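MATE family efflux transporter (Vibrio cholerae, PDB 6IDS) probably exports drugs and other toxic compounds from the cell, by a mechanism involving an H+-dependent change of conformation. Local coordinates at residues His305-Val310 against Ala428-Leu433. The protein carries 1 engineered substitution. Residues are numbered along the deposited sequence; the frame is centred on the assembly and turned at random.
Sequences HIRQLV and AYQKAL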
loop_
_atom_site.group_PDB
_atom_site.type_symbol
_atom_site.label_atom_id
_atom_site.label_comp_id
_atom_site.label_asym_id
_atom_site.label_seq_id
_atom_site.Cartn_x
_atom_site.Cartn_y
_atom_site.Cartn_z
ATOM N N HIS A 305 -4.265 22.438 -14.249
ATOM C CA HIS A 305 -4.565 21.038 -14.524
ATOM C C HIS A 305 -4.442 20.159 -13.285
ATOM O O HIS A 305 -5.076 19.111 -13.202
ATOM C CB HIS A 305 -3.655 20.514 -15.633
ATOM C CG HIS A 305 -3.899 21.152 -16.956
ATOM N ND1 HIS A 305 -3.013 21.063 -18.007
ATOM C CD2 HIS A 305 -4.941 21.902 -17.414
ATOM C CE1 HIS A 305 -3.490 21.724 -19.048
ATOM N NE2 HIS A 305 -4.658 22.239 -18.707
ATOM N N ILE A 306 -3.621 20.583 -12.329
ATOM C CA ILE A 306 -3.498 19.862 -11.069
ATOM C C ILE A 306 -4.825 19.902 -10.318
ATOM O O ILE A 306 -5.349 18.867 -9.910
ATOM C CB ILE A 306 -2.380 20.446 -10.184
ATOM C CG1 ILE A 306 -1.018 20.253 -10.853
ATOM C CG2 ILE A 306 -2.388 19.801 -8.806
ATOM C CD1 ILE A 306 0.124 20.856 -10.080
ATOM N N ARG A 307 -5.372 21.104 -10.160
ATOM C CA ARG A 307 -6.640 21.292 -9.466
ATOM C C ARG A 307 -7.769 20.544 -10.167
ATOM O O ARG A 307 -8.615 19.931 -9.515
ATOM C CB ARG A 307 -6.971 22.781 -9.370
ATOM C CG ARG A 307 -5.812 23.632 -8.884
ATOM C CD ARG A 307 -5.996 24.066 -7.444
ATOM N NE ARG A 307 -7.001 25.117 -7.311
ATOM C CZ ARG A 307 -8.216 24.933 -6.801
ATOM N NH1 ARG A 307 -9.062 25.950 -6.717
ATOM N NH2 ARG A 307 -8.583 23.736 -6.369
ATOM N N GLN A 308 -7.770 20.591 -11.495
ATOM C CA GLN A 308 -8.775 19.895 -12.291
ATOM C C GLN A 308 -8.680 18.378 -12.133
ATOM O O GLN A 308 -9.695 17.699 -11.996
ATOM C CB GLN A 308 -8.642 20.265 -13.771
ATOM C CG GLN A 308 -9.051 21.689 -14.111
ATOM C CD GLN A 308 -9.118 21.932 -15.606
ATOM O OE1 GLN A 308 -8.145 22.369 -16.220
ATOM N NE2 GLN A 308 -10.273 21.654 -16.200
ATOM N N LEU A 309 -7.460 17.853 -12.158
ATOM C CA LEU A 309 -7.246 16.412 -12.075
ATOM C C LEU A 309 -7.665 15.863 -10.715
ATOM O O LEU A 309 -8.347 14.840 -10.634
ATOM C CB LEU A 309 -5.779 16.071 -12.346
ATOM C CG LEU A 309 -5.461 14.588 -12.547
ATOM C CD1 LEU A 309 -6.198 14.038 -13.763
ATOM C CD2 LEU A 309 -3.960 14.380 -12.682
ATOM N N VAL A 310 -7.254 16.550 -9.653
ATOM C CA VAL A 310 -7.560 16.127 -8.290
ATOM C C VAL A 310 -9.067 16.093 -8.051
ATOM O O VAL A 310 -9.580 15.186 -7.391
ATOM C CB VAL A 310 -6.887 17.052 -7.250
ATOM C CG1 VAL A 310 -7.360 16.719 -5.845
ATOM C CG2 VAL A 310 -5.378 16.930 -7.341
ATOM N N ALA A 428 -7.675 20.178 4.636
ATOM C CA ALA A 428 -6.230 20.317 4.754
ATOM C C ALA A 428 -5.611 20.561 3.382
ATOM O O ALA A 428 -4.671 21.342 3.243
ATOM C CB ALA A 428 -5.627 19.081 5.407
ATOM N N TYR A 429 -6.152 19.886 2.371
ATOM C CA TYR A 429 -5.721 20.070 0.989
ATOM C C TYR A 429 -6.002 21.482 0.505
ATOM O O TYR A 429 -5.135 22.130 -0.079
ATOM C CB TYR A 429 -6.420 19.062 0.080
ATOM C CG TYR A 429 -6.237 19.315 -1.401
ATOM C CD1 TYR A 429 -5.007 19.113 -2.013
ATOM C CD2 TYR A 429 -7.300 19.734 -2.194
ATOM C CE1 TYR A 429 -4.833 19.332 -3.367
ATOM C CE2 TYR A 429 -7.136 19.955 -3.553
ATOM C CZ TYR A 429 -5.899 19.753 -4.133
ATOM O OH TYR A 429 -5.720 19.968 -5.481
ATOM N N GLN A 430 -7.226 21.947 0.743
ATOM C CA GLN A 430 -7.628 23.295 0.361
ATOM C C GLN A 430 -6.773 24.336 1.066
ATOM O O GLN A 430 -6.450 25.375 0.494
ATOM C CB GLN A 430 -9.101 23.540 0.686
ATOM C CG GLN A 430 -10.078 22.670 -0.088
ATOM C CD GLN A 430 -10.082 22.974 -1.571
ATOM O OE1 GLN A 430 -9.268 22.445 -2.326
ATOM N NE2 GLN A 430 -11.006 23.828 -1.997
ATOM N N LYS A 431 -6.410 24.054 2.314
ATOM C CA LYS A 431 -5.604 24.982 3.094
ATOM C C LYS A 431 -4.153 24.975 2.624
ATOM O O LYS A 431 -3.454 25.983 2.726
ATOM C CB LYS A 431 -5.673 24.640 4.582
ATOM C CG LYS A 431 -5.204 25.771 5.476
ATOM C CD LYS A 431 -4.773 25.268 6.836
ATOM C CE LYS A 431 -4.219 26.404 7.678
ATOM N NZ LYS A 431 -3.548 25.910 8.912
ATOM N N ALA A 432 -3.708 23.832 2.116
ATOM C CA ALA A 432 -2.345 23.685 1.622
ATOM C C ALA A 432 -2.129 24.505 0.354
ATOM O O ALA A 432 -1.036 25.013 0.112
ATOM C CB ALA A 432 -2.031 22.217 1.365
ATOM N N LEU A 433 -3.178 24.624 -0.455
ATOM C CA LEU A 433 -3.098 25.382 -1.697
ATOM C C LEU A 433 -3.069 26.887 -1.426
ATOM O O LEU A 433 -2.517 27.653 -2.215
ATOM C CB LEU A 433 -4.273 25.029 -2.617
ATOM C CG LEU A 433 -4.388 23.569 -3.067
ATOM C CD1 LEU A 433 -5.664 23.348 -3.868
ATOM C CD2 LEU A 433 -3.168 23.150 -3.874
#
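Tyr429 and Val310 reach toward each other from opposite directions between two nearly antiparallel, widely spaced helices, 379-435 and 303-330. This is plain helix packing in the outer part of the transporter's helical bundle, its centre about 22 Å from the centre of the chain. The short segment axes approach no closer than 13.3 Å, at 176° between their directions; the tyrosine and Arg307 supply most of the reach, and Val310 and Leu433 receive them.

The apolar part of the contact rests on the far end of the tyrosine. Its CG stands anti to the backbone N (chi1 170°), which sends the ring across to the valine. There Val310 CG1 meets the ring obliquely, 3.8 Å from Tyr429 CZ. Val310 CG2 comes within 3.6 Å of Tyr429 OH, and CB and CG1 are almost as near, all three gathered on one side of the hydroxyl oxygen. Met369 of helix 360-375 touches both residues and Val372 touches the tyrosine, which makes that helix a third wall of the same packing.

The second group of contacts is aliphatic on one side and polar on the other. Arg307 bends at chi2 and chi3 and passes slantwise over Leu433, with its CD 3.7 Å from Leu433 CD1; the guanidinium follows, Arg307 NH2 lying 3.9 Å from the same methyl. Leu433 CG also lies 4.2 Å above one face of the Tyr429 ring, toward its rim, so the leucine touches both the arginine and the tyrosine. Arg307 NH2 and Gln430 OE1 remain 4.3 Å apart, too far for a hydrogen bond.

With neither a hydrogen bond nor a salt bridge between the segments and 205 Å² buried in all, this contact is mainly van der Waals packing.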